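Local coordinates for protein glutathione synthetase-like effector 30 (Gpa-GSS30-apo) (Globodera pallida, PDB 5OET) that is a glutathione synthetase-like effector of a plant-parasitic nematode, probably derived by neofunctionalization from a housekeeping enzyme that joins gamma-glutamylcysteine and glycine using ATP, at residues G479-N484 / G488-F493; C120-L125 / F343-T348; M228-L233 / E270-E275; K109-L114 / E375-V380; Q264-L269 / C279-I284. All coordinates share one frame; numbering follows the deposited sequence.

Contact 1: residues G479-N484 / G488-F493; sequences GCLLGN and GKVSYF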
# COMPACT_ATOMS: atom_id res chain seq x y z
N GLY A 479 -10.09 -15.79 -14.71
CA GLY A 479 -11.36 -16.42 -14.30
C GLY A 479 -11.14 -17.68 -13.47
O GLY A 479 -10.16 -18.40 -13.67
N CYS A 480 -12.04 -17.95 -12.53
CA CYS A 480 -11.96 -19.15 -11.70
C CYS A 480 -13.21 -20.00 -11.75
O CYS A 480 -14.30 -19.49 -11.90
CB CYS A 480 -11.67 -18.85 -10.23
SG CYS A 480 -10.22 -17.85 -9.92
N LEU A 481 -12.99 -21.28 -11.53
CA LEU A 481 -14.01 -22.32 -11.40
C LEU A 481 -13.94 -22.95 -10.02
O LEU A 481 -12.89 -22.96 -9.37
CB LEU A 481 -13.70 -23.46 -12.36
CG LEU A 481 -14.26 -23.50 -13.74
CD1 LEU A 481 -14.03 -24.88 -14.35
CD2 LEU A 481 -15.72 -23.18 -13.63
N LEU A 482 -15.07 -23.50 -9.60
CA LEU A 482 -15.08 -24.56 -8.61
C LEU A 482 -15.88 -25.73 -9.19
O LEU A 482 -17.07 -25.60 -9.52
CB LEU A 482 -15.71 -24.05 -7.33
CG LEU A 482 -15.19 -24.70 -6.08
CD1 LEU A 482 -13.69 -24.49 -5.93
CD2 LEU A 482 -15.99 -24.13 -4.92
N GLY A 483 -15.22 -26.87 -9.33
CA GLY A 483 -15.81 -27.98 -10.07
C GLY A 483 -15.43 -29.32 -9.50
O GLY A 483 -14.43 -29.43 -8.79
N ASN A 484 -16.24 -30.33 -9.83
CA ASN A 484 -16.06 -31.69 -9.35
C ASN A 484 -15.51 -32.50 -10.50
O ASN A 484 -16.16 -32.64 -11.52
CB ASN A 484 -17.39 -32.27 -8.88
CG ASN A 484 -17.28 -33.71 -8.42
OD1 ASN A 484 -16.80 -34.58 -9.15
ND2 ASN A 484 -17.74 -33.96 -7.22
N GLY A 488 -17.55 -33.95 -13.51
CA GLY A 488 -17.32 -32.88 -14.49
C GLY A 488 -18.33 -31.73 -14.41
O GLY A 488 -18.40 -30.92 -15.32
N LYS A 489 -19.07 -31.66 -13.30
CA LYS A 489 -20.03 -30.60 -13.04
C LYS A 489 -19.33 -29.43 -12.38
O LYS A 489 -18.48 -29.62 -11.52
CB LYS A 489 -21.13 -31.10 -12.08
CG LYS A 489 -22.40 -30.24 -12.01
CD LYS A 489 -22.92 -29.93 -10.59
CE LYS A 489 -23.64 -31.12 -9.97
NZ LYS A 489 -25.01 -31.34 -10.53
N VAL A 490 -19.72 -28.22 -12.76
CA VAL A 490 -19.21 -26.98 -12.18
C VAL A 490 -20.27 -26.40 -11.25
O VAL A 490 -21.42 -26.29 -11.63
CB VAL A 490 -18.87 -25.97 -13.28
CG1 VAL A 490 -18.57 -24.59 -12.71
CG2 VAL A 490 -17.70 -26.49 -14.11
N SER A 491 -19.87 -26.04 -10.03
CA SER A 491 -20.78 -25.47 -9.03
C SER A 491 -20.62 -23.96 -8.85
O SER A 491 -21.49 -23.30 -8.29
CB SER A 491 -20.57 -26.16 -7.69
OG SER A 491 -19.22 -26.04 -7.28
N TYR A 492 -19.50 -23.41 -9.31
CA TYR A 492 -19.24 -22.01 -9.10
C TYR A 492 -18.37 -21.45 -10.23
O TYR A 492 -17.32 -22.03 -10.54
CB TYR A 492 -18.57 -21.82 -7.75
CG TYR A 492 -18.28 -20.39 -7.44
CD1 TYR A 492 -19.29 -19.55 -7.04
CD2 TYR A 492 -16.98 -19.88 -7.56
CE1 TYR A 492 -19.05 -18.23 -6.75
CE2 TYR A 492 -16.72 -18.54 -7.28
CZ TYR A 492 -17.76 -17.72 -6.87
OH TYR A 492 -17.54 -16.39 -6.57
N PHE A 493 -18.83 -20.35 -10.84
CA PHE A 493 -18.00 -19.50 -11.72
C PHE A 493 -17.76 -18.15 -11.05
O PHE A 493 -18.72 -17.45 -10.72
CB PHE A 493 -18.70 -19.24 -13.06
CG PHE A 493 -18.86 -20.46 -13.93
CD1 PHE A 493 -17.83 -20.87 -14.79
CD2 PHE A 493 -20.06 -21.17 -13.96
CE1 PHE A 493 -17.98 -21.97 -15.60
CE2 PHE A 493 -20.21 -22.28 -14.78
CZ PHE A 493 -19.17 -22.67 -15.60
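Ser-491 holds OG between its backbone N and carbonyl carbon (chi1 58°), which brings the hydroxyl over Leu-482 O. The Ser-491 OG to Leu-482 O bond is 3.1 Å and comes from above the carbonyl plane. Two backbone donors share that oxygen. Ser-491 N bonds Leu-482 O at 2.9 Å. Tyr-492 N reaches Leu-482 O on a lone pair in the carbonyl plane, at 3.3 Å. Ser-491 and Tyr-492 both face Leu-482, a classic beta bulge in the antiparallel hairpin of strands 469-484 and 490-504. Nearer the turn, Gly-488 and Lys-489 both face Asn-484 in a G1 bulge. Gly-488 has positive phi, and Asn-484 N bonds Lys-489 O nearly straight (2.9 Å, 175° at the hydrogen). On the face turned to helix 98-119, Leu-481 lies beside Phe-493 and points the same way. Val-490 CG1 lies above one face of the Phe-493 ring, toward its rim. On the opposite face of the sheet, Leu-482 CB meets Tyr-492 CB at 3.7 Å. Cys-480 is disulfide-bonded to Cys-164 on strand 160-173.

Contact 2: residues C120-L125 / F343-T348; sequences CDYEFL and FALSHT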
# COMPACT_ATOMS: atom_id res chain seq x y z
N CYS A 120 -10.41 -33.44 -16.57
CA CYS A 120 -11.22 -34.59 -16.11
C CYS A 120 -11.06 -35.87 -16.96
O CYS A 120 -11.71 -36.86 -16.66
CB CYS A 120 -12.71 -34.22 -16.08
SG CYS A 120 -13.15 -32.86 -14.97
N ASP A 121 -10.23 -35.85 -18.00
CA ASP A 121 -10.09 -36.97 -18.95
C ASP A 121 -8.60 -37.32 -19.09
O ASP A 121 -7.97 -36.97 -20.08
CB ASP A 121 -10.71 -36.59 -20.31
CG ASP A 121 -10.85 -37.80 -21.28
OD1 ASP A 121 -10.34 -38.91 -20.99
OD2 ASP A 121 -11.50 -37.62 -22.35
N TYR A 122 -8.07 -38.01 -18.07
CA TYR A 122 -6.65 -38.37 -18.00
C TYR A 122 -6.15 -39.16 -19.23
O TYR A 122 -5.05 -38.90 -19.73
CB TYR A 122 -6.36 -39.19 -16.73
CG TYR A 122 -4.88 -39.42 -16.44
CD1 TYR A 122 -3.93 -38.40 -16.60
CD2 TYR A 122 -4.42 -40.64 -15.96
CE1 TYR A 122 -2.59 -38.59 -16.32
CE2 TYR A 122 -3.07 -40.84 -15.67
CZ TYR A 122 -2.16 -39.81 -15.85
OH TYR A 122 -0.82 -39.96 -15.57
N GLU A 123 -6.94 -40.11 -19.69
CA GLU A 123 -6.56 -40.82 -20.91
C GLU A 123 -6.42 -39.87 -22.14
O GLU A 123 -5.52 -40.09 -22.95
CB GLU A 123 -7.41 -42.08 -21.14
CG GLU A 123 -6.68 -43.37 -20.77
CD GLU A 123 -5.58 -43.74 -21.80
OE1 GLU A 123 -4.37 -43.66 -21.45
OE2 GLU A 123 -5.92 -44.07 -22.97
N PHE A 124 -7.24 -38.83 -22.25
CA PHE A 124 -7.10 -37.87 -23.34
C PHE A 124 -5.77 -37.13 -23.26
O PHE A 124 -5.06 -37.01 -24.27
CB PHE A 124 -8.24 -36.85 -23.39
CG PHE A 124 -8.05 -35.80 -24.44
CD1 PHE A 124 -8.13 -36.12 -25.79
CD2 PHE A 124 -7.72 -34.49 -24.08
CE1 PHE A 124 -7.92 -35.15 -26.77
CE2 PHE A 124 -7.51 -33.52 -25.06
CZ PHE A 124 -7.62 -33.85 -26.41
N LEU A 125 -5.45 -36.63 -22.07
CA LEU A 125 -4.21 -35.91 -21.83
C LEU A 125 -3.00 -36.78 -22.14
O LEU A 125 -2.11 -36.35 -22.87
CB LEU A 125 -4.13 -35.40 -20.38
CG LEU A 125 -5.15 -34.35 -19.90
CD1 LEU A 125 -4.74 -33.78 -18.55
CD2 LEU A 125 -5.28 -33.23 -20.91
N PHE A 343 -3.86 -30.65 -13.73
CA PHE A 343 -4.04 -29.44 -14.54
C PHE A 343 -2.74 -28.95 -15.14
O PHE A 343 -2.78 -28.31 -16.20
CB PHE A 343 -4.69 -28.34 -13.73
CG PHE A 343 -6.16 -28.52 -13.55
CD1 PHE A 343 -6.65 -29.48 -12.70
CD2 PHE A 343 -7.05 -27.75 -14.26
CE1 PHE A 343 -8.00 -29.66 -12.53
CE2 PHE A 343 -8.40 -27.92 -14.09
CZ PHE A 343 -8.89 -28.88 -13.23
N ALA A 344 -1.61 -29.23 -14.50
CA ALA A 344 -0.31 -28.93 -15.08
C ALA A 344 -0.07 -29.68 -16.40
O ALA A 344 0.58 -29.14 -17.30
CB ALA A 344 0.81 -29.26 -14.11
N LEU A 345 -0.59 -30.90 -16.51
CA LEU A 345 -0.54 -31.67 -17.75
C LEU A 345 -1.46 -31.07 -18.85
O LEU A 345 -1.11 -31.04 -20.03
CB LEU A 345 -0.91 -33.14 -17.46
CG LEU A 345 -0.65 -34.19 -18.55
CD1 LEU A 345 0.82 -34.24 -18.95
CD2 LEU A 345 -1.10 -35.56 -18.07
N SER A 346 -2.63 -30.56 -18.46
CA SER A 346 -3.54 -29.95 -19.44
C SER A 346 -3.16 -28.51 -19.83
O SER A 346 -3.85 -27.91 -20.65
CB SER A 346 -4.99 -29.98 -18.93
OG SER A 346 -5.27 -28.93 -18.02
N HIS A 347 -2.10 -27.95 -19.26
CA HIS A 347 -1.67 -26.59 -19.62
C HIS A 347 -0.26 -26.54 -20.20
O HIS A 347 0.34 -25.48 -20.32
CB HIS A 347 -1.80 -25.67 -18.41
CG HIS A 347 -3.21 -25.34 -18.06
ND1 HIS A 347 -4.12 -26.30 -17.67
CD2 HIS A 347 -3.86 -24.16 -18.06
CE1 HIS A 347 -5.28 -25.71 -17.43
NE2 HIS A 347 -5.15 -24.42 -17.66
N THR A 348 0.28 -27.68 -20.60
CA THR A 348 1.49 -27.65 -21.39
C THR A 348 1.19 -26.91 -22.68
O THR A 348 0.04 -26.79 -23.10
CB THR A 348 2.03 -29.07 -21.73
OG1 THR A 348 1.10 -29.77 -22.56
CG2 THR A 348 2.33 -29.86 -20.45
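Leu-345 CD2 touches two residues of the 120-125 segment. It sits at the edge of the Tyr-122 ring, near the ring plane, with Leu-345 CD2 3.8 Å from Tyr-122 CE1. Leu-345 CD2 also meets Leu-125 CB at 3.8 Å. The Tyr-122 and Leu-345 side chains cross at about a right angle. Leu-345 has CG anti to the backbone N (chi1 -168°), and this turns its CD2 branch to both partners. Leu-125 uses its own fork on Ser-346. Leu-125 CD1 lies 3.8 Å from Ser-346 CB, and the CD2 branch packs against the same carbon. No hydrogen bond crosses between the segments. The contact joins the start of helix 122-127 to the short, weakly bonded helix 342-345 and the type I turn from Leu-345 to Thr-348. Asp-121 is the N-cap of the first helix, with a weak bond from Phe-124 N to Asp-121 OD1 (3.3 Å). On the other segment, His-347 ND1 donates to Phe-343 O at 2.8 Å. Ser-346 OG is hydrogen-bonded to His-347 ND1 (2.9 Å) and to Ser-119 OG, which ties the turn to helix 98-119. Further out, Tyr-122 OH bonds Asp-149 OD1. Helix 141-150 also packs on the apolar parts of Tyr-122 and Leu-345. Thr-348 caps the next helix through Met-351 N.

Contact 3: residues M228-L233 / E270-E275; sequences MAAETL and ESISTE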
# COMPACT_ATOMS: atom_id res chain seq x y z
N MET A 228 -12.03 -11.50 -6.46
CA MET A 228 -12.38 -12.69 -7.23
C MET A 228 -11.76 -13.95 -6.63
O MET A 228 -12.45 -14.97 -6.45
CB MET A 228 -11.85 -12.55 -8.66
CG MET A 228 -11.98 -13.80 -9.52
SD MET A 228 -10.75 -13.95 -10.82
CE MET A 228 -9.25 -14.28 -9.92
N ALA A 229 -10.45 -13.87 -6.37
CA ALA A 229 -9.70 -14.96 -5.77
C ALA A 229 -10.25 -15.29 -4.37
O ALA A 229 -10.50 -16.45 -4.07
CB ALA A 229 -8.21 -14.61 -5.70
N ALA A 230 -10.46 -14.26 -3.56
CA ALA A 230 -11.06 -14.41 -2.24
C ALA A 230 -12.41 -15.11 -2.30
O ALA A 230 -12.63 -16.07 -1.57
CB ALA A 230 -11.19 -13.05 -1.57
N GLU A 231 -13.30 -14.65 -3.17
CA GLU A 231 -14.65 -15.23 -3.30
C GLU A 231 -14.62 -16.70 -3.68
O GLU A 231 -15.52 -17.44 -3.30
CB GLU A 231 -15.51 -14.48 -4.31
CG GLU A 231 -15.96 -13.08 -3.89
CD GLU A 231 -16.55 -12.24 -5.05
OE1 GLU A 231 -17.37 -11.33 -4.77
OE2 GLU A 231 -16.20 -12.47 -6.25
N THR A 232 -13.61 -17.11 -4.44
CA THR A 232 -13.47 -18.49 -4.89
C THR A 232 -12.88 -19.40 -3.80
O THR A 232 -13.28 -20.56 -3.66
CB THR A 232 -12.61 -18.56 -6.18
OG1 THR A 232 -13.19 -17.70 -7.17
CG2 THR A 232 -12.55 -19.96 -6.73
N LEU A 233 -11.90 -18.88 -3.05
CA LEU A 233 -11.38 -19.57 -1.86
C LEU A 233 -12.44 -19.78 -0.77
O LEU A 233 -12.52 -20.86 -0.19
CB LEU A 233 -10.18 -18.82 -1.25
CG LEU A 233 -8.83 -18.95 -1.98
CD1 LEU A 233 -7.88 -17.86 -1.50
CD2 LEU A 233 -8.21 -20.34 -1.78
N GLU A 270 -11.20 -11.51 4.47
CA GLU A 270 -11.69 -10.96 5.75
C GLU A 270 -12.95 -10.12 5.63
O GLU A 270 -13.86 -10.25 6.42
CB GLU A 270 -10.62 -10.06 6.36
CG GLU A 270 -9.42 -10.80 6.90
CD GLU A 270 -8.20 -9.91 7.06
OE1 GLU A 270 -8.34 -8.67 7.10
OE2 GLU A 270 -7.08 -10.46 7.17
N SER A 271 -12.99 -9.21 4.67
CA SER A 271 -14.12 -8.30 4.52
C SER A 271 -15.31 -8.87 3.71
O SER A 271 -16.29 -8.17 3.50
CB SER A 271 -13.63 -7.02 3.86
OG SER A 271 -13.19 -7.30 2.54
N ILE A 272 -15.24 -10.12 3.24
CA ILE A 272 -16.40 -10.79 2.62
C ILE A 272 -16.91 -11.94 3.49
O ILE A 272 -17.56 -12.85 2.97
CB ILE A 272 -16.12 -11.26 1.16
CG1 ILE A 272 -15.18 -12.48 1.09
CG2 ILE A 272 -15.57 -10.12 0.31
CD1 ILE A 272 -15.03 -13.05 -0.32
N SER A 273 -16.65 -11.90 4.80
CA SER A 273 -17.22 -12.89 5.73
C SER A 273 -17.30 -12.35 7.17
O SER A 273 -16.66 -11.34 7.47
CB SER A 273 -16.37 -14.15 5.69
OG SER A 273 -17.13 -15.24 6.20
N THR A 274 -18.12 -12.97 8.02
CA THR A 274 -18.19 -12.61 9.46
C THR A 274 -17.22 -13.42 10.31
O THR A 274 -16.52 -12.89 11.18
CB THR A 274 -19.60 -12.81 10.08
OG1 THR A 274 -20.62 -12.25 9.24
CG2 THR A 274 -19.68 -12.18 11.50
N GLU A 275 -17.25 -14.74 10.12
CA GLU A 275 -16.49 -15.65 10.96
C GLU A 275 -15.14 -15.67 10.27
O GLU A 275 -14.99 -16.21 9.18
CB GLU A 275 -17.13 -17.04 11.07
CG GLU A 275 -16.74 -17.91 12.28
CD GLU A 275 -17.40 -17.53 13.59
OE1 GLU A 275 -17.59 -16.32 13.87
OE2 GLU A 275 -17.70 -18.45 14.37
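Segment 228-233 of helix 225-240 faces segment 270-275, whose type I turn from Glu-270 to Ser-273 brings Ile-272 CA to 7.6 Å from Glu-231 CA. Ile-272 makes the whole contact from its side, and it does so with CD1. Ile-272 CD1 touches Glu-231 CG at 3.7 Å and Ala-230 CB at 4.0 Å. Ile-272 CD1 also lies against the backbone, 3.7 Å from Glu-231 N. Ile-272 holds CG1 between its backbone N and carbonyl carbon (chi1 73°). Its chain then runs extended to CD1 (chi2 173°) and ends on the helix surface. The Glu-231 chain crosses that of Ile-272 at about a right angle. Of the Glu-231 side chain, the aliphatic CG does the touching. Its carboxylate makes a salt bridge to Arg-495 of strand 490-504. At the start of the 270-275 segment, Glu-270 OE2 forms a salt bridge with Arg-206 of the second subunit. The contact is plain helix-to-loop packing. It sets the loop between helix 259-270 and strand 279-283, part of a beta-alpha-beta unit, against helix 225-240.

Contact 4: residues K109-L114 / E375-V380; sequences KAMLLL and EAIRKV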
# COMPACT_ATOMS: atom_id res chain seq x y z
N LYS A 109 -15.24 -17.82 -19.89
CA LYS A 109 -16.10 -18.92 -19.42
C LYS A 109 -15.85 -20.21 -20.24
O LYS A 109 -15.61 -21.29 -19.68
CB LYS A 109 -17.57 -18.50 -19.47
CG LYS A 109 -18.54 -19.37 -18.69
CD LYS A 109 -19.97 -19.17 -19.18
CE LYS A 109 -20.93 -20.23 -18.64
NZ LYS A 109 -21.18 -20.07 -17.17
N ALA A 110 -15.88 -20.08 -21.56
CA ALA A 110 -15.58 -21.19 -22.48
C ALA A 110 -14.18 -21.76 -22.28
O ALA A 110 -13.96 -22.97 -22.35
CB ALA A 110 -15.73 -20.72 -23.92
N MET A 111 -13.23 -20.87 -22.07
CA MET A 111 -11.84 -21.26 -21.93
C MET A 111 -11.59 -22.09 -20.65
O MET A 111 -10.88 -23.10 -20.68
CB MET A 111 -10.94 -20.02 -21.95
CG MET A 111 -9.61 -20.28 -22.61
SD MET A 111 -9.73 -20.10 -24.39
CE MET A 111 -8.49 -21.33 -24.89
N LEU A 112 -12.21 -21.69 -19.54
CA LEU A 112 -12.15 -22.50 -18.32
C LEU A 112 -12.83 -23.86 -18.54
O LEU A 112 -12.26 -24.89 -18.21
CB LEU A 112 -12.80 -21.78 -17.14
CG LEU A 112 -12.17 -20.47 -16.67
CD1 LEU A 112 -13.02 -19.80 -15.60
CD2 LEU A 112 -10.78 -20.72 -16.15
N LEU A 113 -14.01 -23.86 -19.12
CA LEU A 113 -14.72 -25.11 -19.35
C LEU A 113 -13.95 -26.12 -20.19
O LEU A 113 -14.00 -27.28 -19.91
CB LEU A 113 -16.12 -24.87 -19.95
CG LEU A 113 -17.21 -24.34 -19.02
CD1 LEU A 113 -18.55 -24.35 -19.74
CD2 LEU A 113 -17.29 -25.15 -17.73
N LEU A 114 -13.23 -25.66 -21.22
CA LEU A 114 -12.45 -26.58 -22.07
C LEU A 114 -11.29 -27.25 -21.31
O LEU A 114 -11.09 -28.44 -21.42
CB LEU A 114 -11.90 -25.83 -23.28
CG LEU A 114 -10.85 -26.54 -24.13
CD1 LEU A 114 -11.41 -27.82 -24.71
CD2 LEU A 114 -10.35 -25.64 -25.24
N GLU A 375 -16.72 -22.19 -31.10
CA GLU A 375 -16.38 -21.29 -32.22
C GLU A 375 -15.68 -20.02 -31.73
O GLU A 375 -14.69 -19.58 -32.32
CB GLU A 375 -17.61 -20.94 -33.05
CG GLU A 375 -18.22 -22.15 -33.75
CD GLU A 375 -19.26 -21.79 -34.82
OE1 GLU A 375 -19.73 -20.63 -34.84
OE2 GLU A 375 -19.60 -22.69 -35.64
N ALA A 376 -16.20 -19.46 -30.64
CA ALA A 376 -15.54 -18.37 -29.90
C ALA A 376 -14.09 -18.68 -29.60
O ALA A 376 -13.24 -17.82 -29.80
CB ALA A 376 -16.27 -18.09 -28.60
N ILE A 377 -13.83 -19.89 -29.11
CA ILE A 377 -12.46 -20.38 -28.88
C ILE A 377 -11.65 -20.50 -30.18
O ILE A 377 -10.49 -20.10 -30.19
CB ILE A 377 -12.43 -21.73 -28.14
CG1 ILE A 377 -12.91 -21.54 -26.70
CG2 ILE A 377 -11.03 -22.32 -28.10
CD1 ILE A 377 -13.07 -22.83 -25.93
N ARG A 378 -12.24 -21.03 -31.25
CA ARG A 378 -11.51 -21.15 -32.51
C ARG A 378 -11.07 -19.81 -33.04
O ARG A 378 -9.98 -19.72 -33.57
CB ARG A 378 -12.32 -21.91 -33.57
CG ARG A 378 -12.56 -23.38 -33.26
CD ARG A 378 -11.28 -24.18 -33.23
NE ARG A 378 -11.48 -25.62 -33.19
CZ ARG A 378 -10.50 -26.52 -33.09
NH1 ARG A 378 -9.23 -26.13 -33.02
NH2 ARG A 378 -10.77 -27.82 -33.07
N LYS A 379 -11.91 -18.77 -32.90
CA LYS A 379 -11.56 -17.39 -33.36
C LYS A 379 -10.22 -16.85 -32.82
O LYS A 379 -9.50 -16.16 -33.54
CB LYS A 379 -12.67 -16.39 -32.99
CG LYS A 379 -13.62 -16.00 -34.10
CD LYS A 379 -14.92 -15.41 -33.52
CE LYS A 379 -15.61 -14.37 -34.41
NZ LYS A 379 -16.17 -14.93 -35.69
N VAL A 380 -9.90 -17.16 -31.56
CA VAL A 380 -8.66 -16.65 -30.90
C VAL A 380 -7.43 -17.57 -31.00
O VAL A 380 -6.34 -17.16 -30.58
CB VAL A 380 -8.90 -16.29 -29.40
CG1 VAL A 380 -10.16 -15.44 -29.24
CG2 VAL A 380 -9.01 -17.53 -28.53
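Ile-377 fits against Ala-110, Met-111 and Leu-114 where two helices pack almost perpendicularly. The short segments cross at -97°, with axes 9.9 Å apart. The contact joins helix 98-119 to helix 373-380. The close part is all around the Ile-377 side chain. Ile-377 CD1 lies 3.9 Å from Ala-110 CB. Leu-114 CD2 reaches Ile-377 CD1 at 4.0 Å. Loop residues Phe-355 and Phe-364 also pack on Leu-114. Phe-365 packs on Ile-377. The outer side of helix 373-380 is different. Glu-375 and Lys-379 are exposed and take no part in the contact. Arg-378 forms a salt bridge to Glu-362. No hydrogen bond joins the two segments; they meet through apolar side chains round Ile-377. The Met-111 chain is bent at chi2 (85°) and chi3, and Met-111 SD meets Ile-377 CG1 at 4.2 Å. Ile-377 CD1 also rests 3.7 Å from the backbone oxygen Ala-110 O.

Contact 5: residues Q264-L269 / C279-I284; sequences QITHQL and CRFITI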
# COMPACT_ATOMS: atom_id res chain seq x y z
N GLN A 264 -2.70 -9.98 0.23
CA GLN A 264 -3.74 -9.07 -0.25
C GLN A 264 -5.01 -9.80 -0.59
O GLN A 264 -6.09 -9.21 -0.50
CB GLN A 264 -3.25 -8.25 -1.47
CG GLN A 264 -2.31 -7.13 -1.07
CD GLN A 264 -1.41 -6.64 -2.18
OE1 GLN A 264 -0.46 -5.91 -1.93
NE2 GLN A 264 -1.72 -7.01 -3.42
N ILE A 265 -4.91 -11.06 -0.99
CA ILE A 265 -6.10 -11.90 -1.17
C ILE A 265 -6.82 -12.04 0.16
O ILE A 265 -8.03 -11.88 0.20
CB ILE A 265 -5.79 -13.28 -1.81
CG1 ILE A 265 -5.36 -13.10 -3.26
CG2 ILE A 265 -7.01 -14.17 -1.82
CD1 ILE A 265 -4.55 -14.23 -3.82
N THR A 266 -6.06 -12.30 1.23
CA THR A 266 -6.63 -12.49 2.56
C THR A 266 -7.24 -11.22 3.11
O THR A 266 -8.18 -11.30 3.90
CB THR A 266 -5.61 -13.00 3.60
OG1 THR A 266 -4.63 -11.99 3.87
CG2 THR A 266 -4.94 -14.29 3.13
N HIS A 267 -6.74 -10.06 2.71
CA HIS A 267 -7.34 -8.79 3.15
C HIS A 267 -8.74 -8.68 2.56
O HIS A 267 -9.63 -8.16 3.21
CB HIS A 267 -6.50 -7.57 2.81
CG HIS A 267 -5.09 -7.64 3.29
ND1 HIS A 267 -4.06 -6.95 2.68
CD2 HIS A 267 -4.53 -8.34 4.29
CE1 HIS A 267 -2.93 -7.21 3.30
NE2 HIS A 267 -3.18 -8.06 4.28
N GLN A 268 -8.95 -9.20 1.36
CA GLN A 268 -10.29 -9.27 0.78
C GLN A 268 -11.17 -10.36 1.40
O GLN A 268 -12.37 -10.16 1.57
CB GLN A 268 -10.23 -9.41 -0.74
CG GLN A 268 -9.75 -8.16 -1.46
CD GLN A 268 -10.61 -6.95 -1.15
OE1 GLN A 268 -11.83 -6.99 -1.32
NE2 GLN A 268 -9.98 -5.89 -0.66
N LEU A 269 -10.59 -11.51 1.71
CA LEU A 269 -11.32 -12.64 2.31
C LEU A 269 -11.94 -12.27 3.67
O LEU A 269 -13.06 -12.65 3.95
CB LEU A 269 -10.40 -13.84 2.47
CG LEU A 269 -10.98 -15.17 2.93
CD1 LEU A 269 -12.07 -15.65 1.99
CD2 LEU A 269 -9.89 -16.24 3.01
N CYS A 279 -6.30 -18.36 7.81
CA CYS A 279 -5.43 -18.62 6.69
C CYS A 279 -4.06 -18.81 7.30
O CYS A 279 -3.61 -17.95 8.06
CB CYS A 279 -5.44 -17.40 5.75
SG CYS A 279 -7.03 -17.11 4.91
N ARG A 280 -3.38 -19.90 6.99
CA ARG A 280 -2.11 -20.18 7.61
C ARG A 280 -1.00 -20.15 6.59
O ARG A 280 -1.04 -20.87 5.62
CB ARG A 280 -2.19 -21.53 8.33
CG ARG A 280 -3.26 -21.56 9.39
CD ARG A 280 -2.90 -20.72 10.62
NE ARG A 280 -2.78 -21.60 11.80
CZ ARG A 280 -1.65 -22.01 12.38
NH1 ARG A 280 -0.45 -21.60 11.97
NH2 ARG A 280 -1.73 -22.84 13.40
N PHE A 281 -0.03 -19.26 6.79
CA PHE A 281 1.08 -19.06 5.85
C PHE A 281 2.28 -19.89 6.26
O PHE A 281 2.86 -19.63 7.31
CB PHE A 281 1.47 -17.59 5.76
CG PHE A 281 0.56 -16.82 4.89
CD1 PHE A 281 -0.78 -16.66 5.24
CD2 PHE A 281 1.00 -16.28 3.69
CE1 PHE A 281 -1.65 -15.96 4.43
CE2 PHE A 281 0.14 -15.57 2.88
CZ PHE A 281 -1.19 -15.41 3.25
N ILE A 282 2.63 -20.85 5.41
CA ILE A 282 3.71 -21.80 5.67
C ILE A 282 4.61 -21.86 4.42
O ILE A 282 4.11 -21.78 3.30
CB ILE A 282 3.09 -23.18 6.07
CG1 ILE A 282 4.04 -23.98 6.94
CG2 ILE A 282 2.68 -24.03 4.87
CD1 ILE A 282 3.49 -25.34 7.32
N THR A 283 5.93 -21.97 4.59
CA THR A 283 6.78 -22.30 3.45
C THR A 283 6.74 -23.78 3.24
O THR A 283 6.35 -24.53 4.14
CB THR A 283 8.26 -21.92 3.57
OG1 THR A 283 8.88 -22.70 4.59
CG2 THR A 283 8.42 -20.48 3.87
N ILE A 284 7.18 -24.20 2.06
CA ILE A 284 7.26 -25.61 1.72
C ILE A 284 8.35 -26.35 2.51
O ILE A 284 8.18 -27.53 2.77
CB ILE A 284 7.40 -25.81 0.19
CG1 ILE A 284 6.97 -27.23 -0.20
CG2 ILE A 284 8.81 -25.50 -0.29
CD1 ILE A 284 6.91 -27.45 -1.68
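Cys-279 opens strand 279-283 and points its side chain at helix 264-269. Its SG is anti to the carbonyl carbon (chi1 -67°) and touches two helix residues. Leu-269 CD2 is 3.5 Å from Cys-279 SG. Thr-266 CG2 is 3.9 Å from Cys-279 SG. The next residue, Arg-280, takes no part in the contact. It forms a salt bridge through NH1 to Glu-49 of the second subunit. Phe-281 points to the helix again. Thr-266 CG2 meets the edge of its ring in the ring plane, 3.9 Å from Phe-281 CE1 and equally near CZ. The two side chains come from opposite directions. The Phe-281 ring also stacks on Phe-249 of strand 246-251 and has a cation-pi contact with Arg-263. Ile-282 packs on Leu-248 and Leu-250 of strand 246-251. So odd-numbered Cys-279 and Phe-281 meet the helix, as expected of a strand. The helix and strand run nearly antiparallel, at 170°, with axes 10.8 Å apart. They belong to the beta-alpha-beta unit of strand 246-251, helix 259-270 and strand 279-283. Thr-266 has OG1 bonded back to Arg-263 O, within its own helix. Its methyl is the group that faces the strand. The polar end of Thr-266 is thus satisfied by the helix backbone, and the link to the strand rests on methyl, sulfur and ring contacts.

Contact 1 is held mainly by backbone hydrogen bonds between neighbouring strands. No hydrogen bond crosses contacts 2 to 5, which rest on apolar side chains. Contacts 2 and 4 are buried; contacts 1, 3 and 5 are partly buried. Contact 5 uses helix 259-270 and strand 279-283, and contact 3 the loop that joins them; Ala-230 touches Leu-269 between the two. Both lie beside the second subunit. Contacts 1 and 4 meet at Phe-493 and Lys-109, a cation-pi pair. Helix 225-240 of contact 3 covers the Tyr-492 face of the hairpin, and helix 98-119 of contact 4 covers the Phe-493 face. Contacts 4 and 5 lie about 31 Å apart, centre to centre.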